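Local coordinates for protein phosphodiesterase (PDB 7D7P) that belongs to the all-helical phosphodiesterases of the HD clan and holds a zinc ion and a magnesium ion close together, at residues Glu64-Val69 / His111-Leu116; Arg91-Lys96 / Ala143-Leu148; Ser307-Glu312 / Lys349-Ser354. All blocks are in the same frame, centred on the assembly; numbering follows the deposited sequence.

Interaction 1: Glu64-Val69 / His111-Leu116. With ZN (zinc ion), chain G.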
ATOM      1  N   GLU A  64     -27.691 -20.356 -21.359  1.00 24.69           N
ATOM      2  CA  GLU A  64     -28.312 -19.630 -22.464  1.00 28.13           C
ATOM      3  C   GLU A  64     -28.179 -18.124 -22.289  1.00 24.95           C
ATOM      4  O   GLU A  64     -28.073 -17.395 -23.280  1.00 27.67           O
ATOM      5  CB  GLU A  64     -29.783 -20.025 -22.592  1.00 24.49           C
ATOM      6  N   ASP A  65     -28.184 -17.643 -21.042  1.00 22.11           N
ATOM      7  CA  ASP A  65     -27.958 -16.223 -20.789  1.00 24.84           C
ATOM      8  C   ASP A  65     -26.579 -15.788 -21.267  1.00 19.69           C
ATOM      9  O   ASP A  65     -26.428 -14.712 -21.857  1.00 25.54           O
ATOM     10  CB  ASP A  65     -28.118 -15.920 -19.299  1.00 23.76           C
ATOM     11  CG  ASP A  65     -29.567 -15.819 -18.873  1.00 39.54           C
ATOM     12  OD1 ASP A  65     -30.436 -15.626 -19.748  1.00 47.60           O
ATOM     13  OD2 ASP A  65     -29.834 -15.925 -17.656  1.00 47.73           O
ATOM     14  N   LEU A  66     -25.554 -16.606 -21.008  1.00 19.72           N
ATOM     15  CA  LEU A  66     -24.201 -16.251 -21.425  1.00 20.31           C
ATOM     16  C   LEU A  66     -24.086 -16.200 -22.942  1.00 20.53           C
ATOM     17  O   LEU A  66     -23.426 -15.309 -23.489  1.00 24.69           O
ATOM     18  CB  LEU A  66     -23.193 -17.240 -20.841  1.00 18.39           C
ATOM     19  CG  LEU A  66     -23.119 -17.286 -19.312  1.00 23.90           C
ATOM     20  CD1 LEU A  66     -22.344 -18.510 -18.844  1.00 21.78           C
ATOM     21  CD2 LEU A  66     -22.502 -16.010 -18.763  1.00 19.72           C
ATOM     22  N   THR A  67     -24.724 -17.146 -23.639  1.00 22.07           N
ATOM     23  CA  THR A  67     -24.755 -17.100 -25.098  1.00 24.80           C
ATOM     24  C   THR A  67     -25.363 -15.790 -25.582  1.00 20.44           C
ATOM     25  O   THR A  67     -24.828 -15.138 -26.486  1.00 21.28           O
ATOM     26  CB  THR A  67     -25.544 -18.288 -25.649  1.00 21.06           C
ATOM     27  OG1 THR A  67     -24.979 -19.511 -25.162  1.00 21.76           O
ATOM     28  CG2 THR A  67     -25.507 -18.293 -27.170  1.00 21.11           C
ATOM     29  N   ALA A  68     -26.480 -15.383 -24.973  1.00 21.80           N
ATOM     30  CA  ALA A  68     -27.142 -14.148 -25.378  1.00 25.16           C
ATOM     31  C   ALA A  68     -26.257 -12.934 -25.120  1.00 22.80           C
ATOM     32  O   ALA A  68     -26.267 -11.973 -25.900  1.00 23.93           O
ATOM     33  CB  ALA A  68     -28.476 -14.006 -24.647  1.00 28.05           C
ATOM     34  N   VAL A  69     -25.483 -12.960 -24.032  1.00 18.26           N
ATOM     35  CA  VAL A  69     -24.584 -11.847 -23.736  1.00 20.26           C
ATOM     36  C   VAL A  69     -23.516 -11.721 -24.813  1.00 20.70           C
ATOM     37  O   VAL A  69     -23.231 -10.619 -25.301  1.00 22.37           O
ATOM     38  CB  VAL A  69     -23.957 -12.019 -22.339  1.00 24.44           C
ATOM     39  CG1 VAL A  69     -22.850 -10.998 -22.130  1.00 26.27           C
ATOM     40  CG2 VAL A  69     -25.017 -11.885 -21.259  1.00 26.09           C
ATOM     41  N   HIS A 111     -15.368 -17.192 -16.921  1.00 15.81           N
ATOM     42  CA  HIS A 111     -14.287 -16.211 -16.871  1.00 14.78           C
ATOM     43  C   HIS A 111     -14.061 -15.577 -18.239  1.00 13.31           C
ATOM     44  O   HIS A 111     -13.816 -14.370 -18.340  1.00 15.78           O
ATOM     45  CB  HIS A 111     -13.001 -16.868 -16.368  1.00 15.37           C
ATOM     46  CG  HIS A 111     -11.789 -15.997 -16.486  1.00 14.79           C
ATOM     47  ND1 HIS A 111     -11.699 -14.760 -15.885  1.00 16.79           N
ATOM     48  CD2 HIS A 111     -10.614 -16.184 -17.134  1.00 17.24           C
ATOM     49  CE1 HIS A 111     -10.524 -14.222 -16.157  1.00 14.68           C
ATOM     50  NE2 HIS A 111      -9.847 -15.065 -16.915  1.00 16.13           N
ATOM     51  N   ALA A 112     -14.138 -16.380 -19.303  1.00 10.93           N
ATOM     52  CA  ALA A 112     -13.982 -15.844 -20.651  1.00 17.85           C
ATOM     53  C   ALA A 112     -15.064 -14.818 -20.969  1.00 12.36           C
ATOM     54  O   ALA A 112     -14.775 -13.761 -21.543  1.00 13.97           O
ATOM     55  CB  ALA A 112     -14.005 -16.978 -21.675  1.00 11.92           C
ATOM     56  N   VAL A 113     -16.316 -15.111 -20.606  1.00 13.99           N
ATOM     57  CA  VAL A 113     -17.400 -14.166 -20.864  1.00 17.73           C
ATOM     58  C   VAL A 113     -17.215 -12.900 -20.037  1.00 13.30           C
ATOM     59  O   VAL A 113     -17.501 -11.790 -20.502  1.00 17.30           O
ATOM     60  CB  VAL A 113     -18.763 -14.830 -20.592  1.00 18.65           C
ATOM     61  CG1 VAL A 113     -19.902 -13.848 -20.847  1.00 15.61           C
ATOM     62  CG2 VAL A 113     -18.923 -16.075 -21.449  1.00 12.14           C
ATOM     63  N   MET A 114     -16.729 -13.049 -18.800  1.00 21.41           N
ATOM     64  CA  MET A 114     -16.434 -11.886 -17.965  1.00 18.03           C
ATOM     65  C   MET A 114     -15.400 -10.978 -18.619  1.00 16.26           C
ATOM     66  O   MET A 114     -15.524  -9.749 -18.575  1.00 14.13           O
ATOM     67  CB  MET A 114     -15.940 -12.342 -16.590  1.00 19.52           C
ATOM     68  CG  MET A 114     -17.036 -12.839 -15.664  1.00 22.43           C
ATOM     69  SD  MET A 114     -17.998 -11.482 -14.978  1.00 23.47           S
ATOM     70  CE  MET A 114     -17.040 -11.070 -13.518  1.00 23.65           C
ATOM     71  N   VAL A 115     -14.366 -11.563 -19.224  1.00 11.72           N
ATOM     72  CA  VAL A 115     -13.333 -10.751 -19.859  1.00 13.35           C
ATOM     73  C   VAL A 115     -13.856 -10.141 -21.154  1.00 13.80           C
ATOM     74  O   VAL A 115     -13.517  -9.003 -21.502  1.00 16.62           O
ATOM     75  CB  VAL A 115     -12.063 -11.592 -20.083  1.00 13.97           C
ATOM     76  CG1 VAL A 115     -11.017 -10.808 -20.869  1.00 15.99           C
ATOM     77  CG2 VAL A 115     -11.497 -12.033 -18.747  1.00 13.12           C
ATOM     78  N   LEU A 116     -14.700 -10.878 -21.881  1.00 15.67           N
ATOM     79  CA  LEU A 116     -15.324 -10.316 -23.074  1.00 18.58           C
ATOM     80  C   LEU A 116     -16.206  -9.126 -22.718  1.00 15.42           C
ATOM     81  O   LEU A 116     -16.119  -8.064 -23.345  1.00 19.68           O
ATOM     82  CB  LEU A 116     -16.139 -11.386 -23.804  1.00 11.44           C
ATOM     83  CG  LEU A 116     -17.083 -10.823 -24.875  1.00 21.71           C
ATOM     84  CD1 LEU A 116     -16.293 -10.225 -26.030  1.00 16.43           C
ATOM     85  CD2 LEU A 116     -18.056 -11.879 -25.379  1.00 19.24           C
TER
HETATM   86 ZN    ZN G 806      -7.822 -14.894 -17.888  1.00 22.94          ZN
HETATM   87  O   HOH W   1      -5.425 -14.816 -18.561  1.00 18.11           O
HETATM   88  O   HOH W   2      -6.889 -15.304 -15.740  1.00 18.64           O
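Val113 stands between Leu66 and Val69, presenting one face of helix 109-126 to helix 63-76. Starting at its CB, which points toward the other helix, the side chain forks at once. CG1 lies anti to the backbone N (chi1 179°), and this methyl does most of the touching: it is 4.0 Å from Leu66 CD2 and 4.3 Å from Val69 CG1. Val113 CG2, the other branch, stands 4.5 Å from both Leu66 CB and Leu66 CD2, alongside the leucine. A short, branched valine suits a place where the helices come close, with Leu66 CA and Val113 CA 7.1 Å from each other. Leu66 needs its greater length, since its CB does not aim at Val113; its CD2 branch makes the closest contact, the two side chains meeting at a slant. Leu66 also packs on Trp109 and Arg110, one turn back on helix 109-126.

While Val113 faces helix 63-76, His111 of the same helix points to the metal. Its NE2 lies 2.3 Å from the zinc ion, and a hydrogen bond between its ND1 and His262 NE2 helps to fix the turn of the ring. Two waters and His146, Asp147 and Asp260 complete the zinc shell, the histidine and aspartate set characteristic of the HD fold.

Interaction 2: Arg91-Lys96 / Ala143-Leu148. With ZN (zinc ion), chain G; MG (magnesium ion), chain H.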
ATOM      1  N   ARG A  91     -22.608 -18.351 -33.817  1.00 18.97           N
ATOM      2  CA  ARG A  91     -23.111 -19.201 -32.743  1.00 21.00           C
ATOM      3  C   ARG A  91     -22.375 -20.535 -32.697  1.00 23.61           C
ATOM      4  O   ARG A  91     -22.141 -21.082 -31.612  1.00 18.56           O
ATOM      5  CB  ARG A  91     -24.615 -19.416 -32.907  1.00 17.41           C
ATOM      6  CG  ARG A  91     -25.423 -18.141 -32.730  1.00 21.34           C
ATOM      7  CD  ARG A  91     -26.911 -18.378 -32.927  1.00 21.71           C
ATOM      8  NE  ARG A  91     -27.683 -17.162 -32.691  1.00 16.20           N
ATOM      9  CZ  ARG A  91     -28.064 -16.741 -31.489  1.00 15.74           C
ATOM     10  NH1 ARG A  91     -27.743 -17.440 -30.409  1.00 16.78           N
ATOM     11  NH2 ARG A  91     -28.760 -15.621 -31.367  1.00 18.46           N
ATOM     12  N   LYS A  92     -22.006 -21.075 -33.861  1.00 24.15           N
ATOM     13  CA  LYS A  92     -21.220 -22.306 -33.885  1.00 24.41           C
ATOM     14  C   LYS A  92     -19.821 -22.072 -33.327  1.00 24.36           C
ATOM     15  O   LYS A  92     -19.289 -22.913 -32.593  1.00 20.83           O
ATOM     16  CB  LYS A  92     -21.150 -22.854 -35.312  1.00 19.82           C
ATOM     17  CG  LYS A  92     -20.453 -24.201 -35.434  1.00 33.45           C
ATOM     18  CD  LYS A  92     -21.160 -25.272 -34.612  1.00 41.53           C
ATOM     19  CE  LYS A  92     -22.585 -25.497 -35.100  1.00 43.39           C
ATOM     20  NZ  LYS A  92     -23.345 -26.415 -34.204  1.00 48.03           N
ATOM     21  N   TRP A  93     -19.214 -20.932 -33.661  1.00 19.98           N
ATOM     22  CA  TRP A  93     -17.923 -20.577 -33.080  1.00 21.83           C
ATOM     23  C   TRP A  93     -18.027 -20.417 -31.566  1.00 17.27           C
ATOM     24  O   TRP A  93     -17.178 -20.921 -30.821  1.00 15.12           O
ATOM     25  CB  TRP A  93     -17.401 -19.296 -33.734  1.00 19.09           C
ATOM     26  CG  TRP A  93     -16.209 -18.688 -33.058  1.00 19.23           C
ATOM     27  CD1 TRP A  93     -14.911 -19.095 -33.162  1.00 21.52           C
ATOM     28  CD2 TRP A  93     -16.205 -17.551 -32.185  1.00 16.70           C
ATOM     29  NE1 TRP A  93     -14.099 -18.286 -32.403  1.00 16.37           N
ATOM     30  CE2 TRP A  93     -14.870 -17.331 -31.793  1.00 16.47           C
ATOM     31  CE3 TRP A  93     -17.202 -16.701 -31.695  1.00 17.16           C
ATOM     32  CZ2 TRP A  93     -14.504 -16.295 -30.934  1.00 18.03           C
ATOM     33  CZ3 TRP A  93     -16.838 -15.672 -30.841  1.00 15.18           C
ATOM     34  CH2 TRP A  93     -15.500 -15.478 -30.471  1.00 22.28           C
ATOM     35  N   LEU A  94     -19.072 -19.732 -31.094  1.00 17.93           N
ATOM     36  CA  LEU A  94     -19.287 -19.585 -29.657  1.00 22.53           C
ATOM     37  C   LEU A  94     -19.369 -20.941 -28.967  1.00 18.80           C
ATOM     38  O   LEU A  94     -18.766 -21.146 -27.907  1.00 16.87           O
ATOM     39  CB  LEU A  94     -20.560 -18.780 -29.397  1.00 16.10           C
ATOM     40  CG  LEU A  94     -20.472 -17.270 -29.596  1.00 25.48           C
ATOM     41  CD1 LEU A  94     -21.833 -16.619 -29.391  1.00 17.57           C
ATOM     42  CD2 LEU A  94     -19.453 -16.689 -28.644  1.00 20.37           C
ATOM     43  N   GLN A  95     -20.115 -21.878 -29.555  1.00 18.34           N
ATOM     44  CA  GLN A  95     -20.218 -23.216 -28.981  1.00 24.50           C
ATOM     45  C   GLN A  95     -18.861 -23.908 -28.940  1.00 20.46           C
ATOM     46  O   GLN A  95     -18.493 -24.509 -27.924  1.00 19.58           O
ATOM     47  CB  GLN A  95     -21.220 -24.046 -29.783  1.00 26.22           C
ATOM     48  CG  GLN A  95     -21.364 -25.482 -29.310  1.00 28.19           C
ATOM     49  CD  GLN A  95     -22.351 -26.273 -30.149  1.00 35.84           C
ATOM     50  OE1 GLN A  95     -22.378 -26.154 -31.374  1.00 38.49           O
ATOM     51  NE2 GLN A  95     -23.180 -27.074 -29.489  1.00 43.83           N
ATOM     52  N   LYS A  96     -18.100 -23.832 -30.036  1.00 20.08           N
ATOM     53  CA  LYS A  96     -16.793 -24.480 -30.066  1.00 20.00           C
ATOM     54  C   LYS A  96     -15.828 -23.841 -29.073  1.00 23.35           C
ATOM     55  O   LYS A  96     -14.993 -24.540 -28.490  1.00 21.01           O
ATOM     56  CB  LYS A  96     -16.212 -24.437 -31.478  1.00 19.30           C
ATOM     57  CG  LYS A  96     -14.905 -25.197 -31.635  1.00 35.84           C
ATOM     58  CD  LYS A  96     -15.084 -26.686 -31.374  1.00 39.14           C
ATOM     59  CE  LYS A  96     -13.807 -27.460 -31.677  1.00 37.77           C
ATOM     60  NZ  LYS A  96     -14.041 -28.932 -31.728  1.00 41.86           N
ATOM     61  N   ALA A 143     -10.585 -11.640 -26.361  1.00 18.54           N
ATOM     62  CA  ALA A 143     -11.051 -11.693 -24.977  1.00 20.20           C
ATOM     63  C   ALA A 143     -11.720 -13.026 -24.666  1.00 16.91           C
ATOM     64  O   ALA A 143     -11.497 -13.609 -23.597  1.00 14.06           O
ATOM     65  CB  ALA A 143     -12.013 -10.536 -24.701  1.00 13.51           C
ATOM     66  N   LEU A 144     -12.542 -13.526 -25.587  1.00 12.61           N
ATOM     67  CA  LEU A 144     -13.236 -14.787 -25.349  1.00 15.22           C
ATOM     68  C   LEU A 144     -12.299 -15.983 -25.463  1.00 13.67           C
ATOM     69  O   LEU A 144     -12.545 -17.023 -24.842  1.00 14.17           O
ATOM     70  CB  LEU A 144     -14.396 -14.929 -26.333  1.00 12.60           C
ATOM     71  CG  LEU A 144     -15.670 -15.636 -25.877  1.00 23.56           C
ATOM     72  CD1 LEU A 144     -16.083 -15.220 -24.476  1.00 20.46           C
ATOM     73  CD2 LEU A 144     -16.771 -15.325 -26.868  1.00 28.24           C
ATOM     74  N   SER A 145     -11.221 -15.850 -26.232  1.00 11.23           N
ATOM     75  CA  SER A 145     -10.302 -16.943 -26.515  1.00 13.42           C
ATOM     76  C   SER A 145      -9.052 -16.923 -25.645  1.00 15.21           C
ATOM     77  O   SER A 145      -8.199 -17.802 -25.796  1.00 15.54           O
ATOM     78  CB  SER A 145      -9.881 -16.895 -27.990  1.00 15.21           C
ATOM     79  OG  SER A 145     -11.001 -16.936 -28.857  1.00 20.72           O
ATOM     80  N   HIS A 146      -8.925 -15.953 -24.737  1.00 16.15           N
ATOM     81  CA  HIS A 146      -7.627 -15.670 -24.129  1.00 16.43           C
ATOM     82  C   HIS A 146      -7.158 -16.748 -23.158  1.00 16.53           C
ATOM     83  O   HIS A 146      -5.970 -16.776 -22.826  1.00 19.28           O
ATOM     84  CB  HIS A 146      -7.665 -14.319 -23.415  1.00 17.93           C
ATOM     85  CG  HIS A 146      -8.242 -14.383 -22.038  1.00 21.08           C
ATOM     86  ND1 HIS A 146      -9.599 -14.431 -21.801  1.00 19.43           N
ATOM     87  CD2 HIS A 146      -7.646 -14.420 -20.823  1.00 15.75           C
ATOM     88  CE1 HIS A 146      -9.814 -14.487 -20.500  1.00 18.08           C
ATOM     89  NE2 HIS A 146      -8.646 -14.480 -19.884  1.00 16.54           N
ATOM     90  N   ASP A 147      -8.047 -17.627 -22.691  1.00 13.44           N
ATOM     91  CA  ASP A 147      -7.671 -18.657 -21.728  1.00 14.81           C
ATOM     92  C   ASP A 147      -8.099 -20.046 -22.191  1.00 15.01           C
ATOM     93  O   ASP A 147      -8.395 -20.910 -21.365  1.00 13.74           O
ATOM     94  CB  ASP A 147      -8.258 -18.359 -20.348  1.00 14.67           C
ATOM     95  CG  ASP A 147      -7.278 -17.644 -19.435  1.00 16.73           C
ATOM     96  OD1 ASP A 147      -6.057 -17.713 -19.690  1.00 14.86           O
ATOM     97  OD2 ASP A 147      -7.732 -17.015 -18.456  1.00 17.05           O
ATOM     98  N   LEU A 148      -8.129 -20.272 -23.504  1.00 16.12           N
ATOM     99  CA  LEU A 148      -8.625 -21.533 -24.047  1.00 21.77           C
ATOM    100  C   LEU A 148      -7.823 -22.723 -23.528  1.00 18.97           C
ATOM    101  O   LEU A 148      -6.588 -22.706 -23.533  1.00 17.36           O
ATOM    102  CB  LEU A 148      -8.574 -21.500 -25.573  1.00 18.75           C
ATOM    103  CG  LEU A 148      -9.724 -20.805 -26.302  1.00 17.66           C
ATOM    104  CD1 LEU A 148      -9.286 -20.432 -27.706  1.00 10.70           C
ATOM    105  CD2 LEU A 148     -10.952 -21.699 -26.343  1.00 14.43           C
TER
HETATM  106 ZN    ZN G 806      -7.822 -14.894 -17.888  1.00 22.94          ZN
HETATM  107 MG    MG H 807      -4.403 -16.553 -18.917  1.00 21.78          MG
HETATM  108  O   HOH W   3     -11.311 -18.438 -31.317  1.00 15.79           O
HETATM  109  O   HOH W   4      -4.095 -15.726 -20.963  1.00 17.33           O
HETATM  110  O   HOH W   5      -4.805 -17.065 -16.750  1.00 16.88           O
HETATM  111  O   HOH W   1      -5.425 -14.816 -18.561  1.00 18.11           O
HETATM  112  O   HOH W   2      -6.889 -15.304 -15.740  1.00 18.64           O
HETATM  113  O   HOH W   6      -3.169 -18.178 -18.958  1.00 13.90           O
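This is a buried apolar helix-to-helix contact, with one water at its margin, in which Trp93 and Leu94 of helix 87-99 pack on Leu144 and Ser145 near the end of helix 133-145, just ahead of two metal ligands. Leu144 CD2 is its hub. It sits 3.5 Å from Leu94 CD2, tighter than ordinary van der Waals contact, where the two leucines cross at about a right angle, and 3.8 Å from Trp93 CH2. The indole, with CG anti to its own backbone N (chi1 169°), is broad enough to reach both Leu144 and Ser145. In the plane of the ring, Trp93 NE1 donates to water 3 over 3.0 Å, and that water donates to Ser145 OG. The serine hydroxyl is bonded as well to Ile141 O one turn back, so a small polar residue links the indole N-H to the helix.

The chain then turns into the metal site. His146 ND1 donates to Ala143 O (2.7 Å), which orients the ring and leaves NE2 for the zinc ion. Asp147 bridges the metals, with OD2 2.2 Å from zinc and OD1 2.2 Å from magnesium.

Around this contact, helix 63-76 meets Leu94 through Cys70 and Val71, helix 109-126 meets Leu144 through Ala112 and Leu116, and helix 174-187 brings Ile186 to Trp93 and Ala183 to Ser145.

Interaction 3: Ser307-Glu312 / Lys349-Ser354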
ATOM      1  N   SER A 307      -6.289 -16.534   4.692  1.00 24.12           N
ATOM      2  CA  SER A 307      -5.297 -16.516   3.624  1.00 24.06           C
ATOM      3  C   SER A 307      -5.832 -15.802   2.391  1.00 26.96           C
ATOM      4  O   SER A 307      -5.087 -15.098   1.701  1.00 25.67           O
ATOM      5  CB  SER A 307      -4.874 -17.941   3.275  1.00 25.01           C
ATOM      6  OG  SER A 307      -4.198 -18.553   4.360  1.00 41.28           O
ATOM      7  N   LEU A 308      -7.124 -15.973   2.102  1.00 25.69           N
ATOM      8  CA  LEU A 308      -7.725 -15.302   0.955  1.00 25.59           C
ATOM      9  C   LEU A 308      -7.650 -13.788   1.105  1.00 24.19           C
ATOM     10  O   LEU A 308      -7.224 -13.081   0.183  1.00 26.44           O
ATOM     11  CB  LEU A 308      -9.175 -15.758   0.788  1.00 19.61           C
ATOM     12  CG  LEU A 308      -9.911 -15.236  -0.446  1.00 26.86           C
ATOM     13  CD1 LEU A 308      -9.251 -15.753  -1.718  1.00 26.70           C
ATOM     14  CD2 LEU A 308     -11.377 -15.635  -0.397  1.00 30.24           C
ATOM     15  N   ALA A 309      -8.051 -13.273   2.270  1.00 18.42           N
ATOM     16  CA  ALA A 309      -8.037 -11.831   2.494  1.00 19.71           C
ATOM     17  C   ALA A 309      -6.620 -11.275   2.443  1.00 27.53           C
ATOM     18  O   ALA A 309      -6.380 -10.222   1.840  1.00 28.00           O
ATOM     19  CB  ALA A 309      -8.695 -11.502   3.834  1.00 18.93           C
ATOM     20  N   LYS A 310      -5.666 -11.970   3.067  1.00 22.32           N
ATOM     21  CA  LYS A 310      -4.285 -11.499   3.061  1.00 19.91           C
ATOM     22  C   LYS A 310      -3.714 -11.474   1.647  1.00 31.01           C
ATOM     23  O   LYS A 310      -2.974 -10.552   1.284  1.00 26.02           O
ATOM     24  CB  LYS A 310      -3.428 -12.378   3.974  1.00 28.98           C
ATOM     25  N   GLY A 311      -4.049 -12.477   0.834  1.00 23.39           N
ATOM     26  CA  GLY A 311      -3.566 -12.493  -0.537  1.00 17.90           C
ATOM     27  C   GLY A 311      -4.185 -11.399  -1.388  1.00 30.41           C
ATOM     28  O   GLY A 311      -3.518 -10.820  -2.252  1.00 29.14           O
ATOM     29  N   GLU A 312      -5.464 -11.096  -1.156  1.00 23.26           N
ATOM     30  CA  GLU A 312      -6.131 -10.053  -1.929  1.00 30.67           C
ATOM     31  C   GLU A 312      -5.589  -8.672  -1.582  1.00 29.37           C
ATOM     32  O   GLU A 312      -5.435  -7.820  -2.466  1.00 22.30           O
ATOM     33  CB  GLU A 312      -7.640 -10.106  -1.693  1.00 22.74           C
ATOM     34  CG  GLU A 312      -8.359 -11.173  -2.497  1.00 27.60           C
ATOM     35  CD  GLU A 312      -8.288 -10.919  -3.989  1.00 33.93           C
ATOM     36  OE1 GLU A 312      -7.700 -11.755  -4.704  1.00 41.50           O
ATOM     37  OE2 GLU A 312      -8.815  -9.882  -4.445  1.00 32.64           O
ATOM     38  N   LYS A 349      -9.478  -5.818   4.186  1.00 26.89           N
ATOM     39  CA  LYS A 349      -8.741  -5.451   5.390  1.00 29.17           C
ATOM     40  C   LYS A 349      -9.590  -5.616   6.644  1.00 27.97           C
ATOM     41  O   LYS A 349      -9.057  -5.935   7.713  1.00 32.30           O
ATOM     42  CB  LYS A 349      -8.228  -4.014   5.275  1.00 23.81           C
ATOM     43  CG  LYS A 349      -7.106  -3.843   4.260  1.00 25.27           C
ATOM     44  CD  LYS A 349      -6.663  -2.394   4.154  1.00 30.17           C
ATOM     45  CE  LYS A 349      -6.055  -1.901   5.455  1.00 40.87           C
ATOM     46  NZ  LYS A 349      -5.597  -0.489   5.349  1.00 42.47           N
ATOM     47  N   ALA A 350     -10.904  -5.404   6.540  1.00 29.44           N
ATOM     48  CA  ALA A 350     -11.780  -5.659   7.678  1.00 28.95           C
ATOM     49  C   ALA A 350     -11.823  -7.144   8.018  1.00 37.21           C
ATOM     50  O   ALA A 350     -11.855  -7.518   9.197  1.00 32.01           O
ATOM     51  CB  ALA A 350     -13.185  -5.133   7.390  1.00 27.11           C
ATOM     52  N   ILE A 351     -11.819  -8.006   6.998  1.00 28.50           N
ATOM     53  CA  ILE A 351     -11.809  -9.446   7.237  1.00 32.97           C
ATOM     54  C   ILE A 351     -10.484  -9.877   7.853  1.00 33.03           C
ATOM     55  O   ILE A 351     -10.454 -10.677   8.797  1.00 30.86           O
ATOM     56  CB  ILE A 351     -12.095 -10.205   5.928  1.00 31.10           C
ATOM     57  CG1 ILE A 351     -13.486  -9.847   5.402  1.00 23.25           C
ATOM     58  CG2 ILE A 351     -11.959 -11.711   6.136  1.00 26.38           C
ATOM     59  CD1 ILE A 351     -13.773 -10.392   4.022  1.00 29.03           C
ATOM     60  N   ALA A 352      -9.369  -9.359   7.330  1.00 28.97           N
ATOM     61  CA  ALA A 352      -8.061  -9.725   7.864  1.00 28.02           C
ATOM     62  C   ALA A 352      -7.888  -9.229   9.295  1.00 40.58           C
ATOM     63  O   ALA A 352      -7.275  -9.912  10.126  1.00 29.41           O
ATOM     64  CB  ALA A 352      -6.955  -9.175   6.966  1.00 23.80           C
ATOM     65  N   GLU A 353      -8.426  -8.045   9.604  1.00 34.36           N
ATOM     66  CA  GLU A 353      -8.317  -7.513  10.959  1.00 40.78           C
ATOM     67  C   GLU A 353      -9.096  -8.366  11.953  1.00 42.53           C
ATOM     68  O   GLU A 353      -8.659  -8.551  13.095  1.00 40.22           O
ATOM     69  CB  GLU A 353      -8.804  -6.065  10.997  1.00 33.13           C
ATOM     70  N   SER A 354     -10.248  -8.895  11.537  1.00 35.69           N
ATOM     71  CA  SER A 354     -11.028  -9.751  12.426  1.00 43.86           C
ATOM     72  C   SER A 354     -10.275 -11.035  12.757  1.00 49.92           C
ATOM     73  O   SER A 354     -10.238 -11.459  13.919  1.00 53.66           O
ATOM     74  CB  SER A 354     -12.384 -10.067  11.793  1.00 44.58           C
ATOM     75  OG  SER A 354     -13.005 -11.164  12.441  1.00 55.01           O
TER
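Ala309 meets Ile351 and Ala352 where helix 305-330 and the C-terminal helix 336-359 pass each other, the two segments running roughly antiparallel. The apolar contacts come first, and all of them centre on one methyl group. Ala309 CB is 4.0 Å from Ile351 CG2 and 4.3 Å from Ala352 CB, and so touches two successive residues of the facing helix. Ile351 offers its short branch here: CG2 lies anti to the backbone N, while CG1, at chi1 -62°, sits anti to the carbonyl carbon. The beta-branch thus gives a methyl to Ala309 close to the main chain.

A second kind of contact is between side chain and backbone. Ala309 CB also lies 4.2 Å from Ala352 N, a van der Waals approach that reflects how near the two backbones lie. With Ala309 CA and Ala352 CA 5.8 Å apart, the methyl side chains of both alanines match the close approach of the main chains.

The hydrogen bonds here lie within each helix or lead to its surroundings. Gly311 N bonds to Ser307 O (2.9 Å) and Glu353 N to Lys349 O (2.9 Å), the ordinary pattern within each helix, and Glu312 OE2 makes a weak hydrogen bond to Asn271.

Among the neighbouring helices, Trp348 of helix 336-359 extends the packing against Leu308, Ala309 and Glu312, and Ile313 of helix 305-330 does the same against Lys349 and Ala352. Helix 268-291 joins both, with Ser275 beside Leu308 and Phe268 beside Ile351.

In the fold
Following the chain from the N terminus, interaction 1 opens on helix 63-76 and interaction 2 on helix 87-99, before helix 109-126 closes the first loop, with 41 residues between its segments. Interaction 2 closes only at 143-148, so the two loops cross. Their centres are 10 Å apart, and they touch directly: both reach the zinc ion and share two of its waters, tying the N-terminal helices to the metal site. Interaction 3 follows in series near the C terminus, closing a largely helical hairpin. Its centre is 30 Å from that of interaction 1 and 35 Å from that of interaction 2, across the chain's centre from the latter.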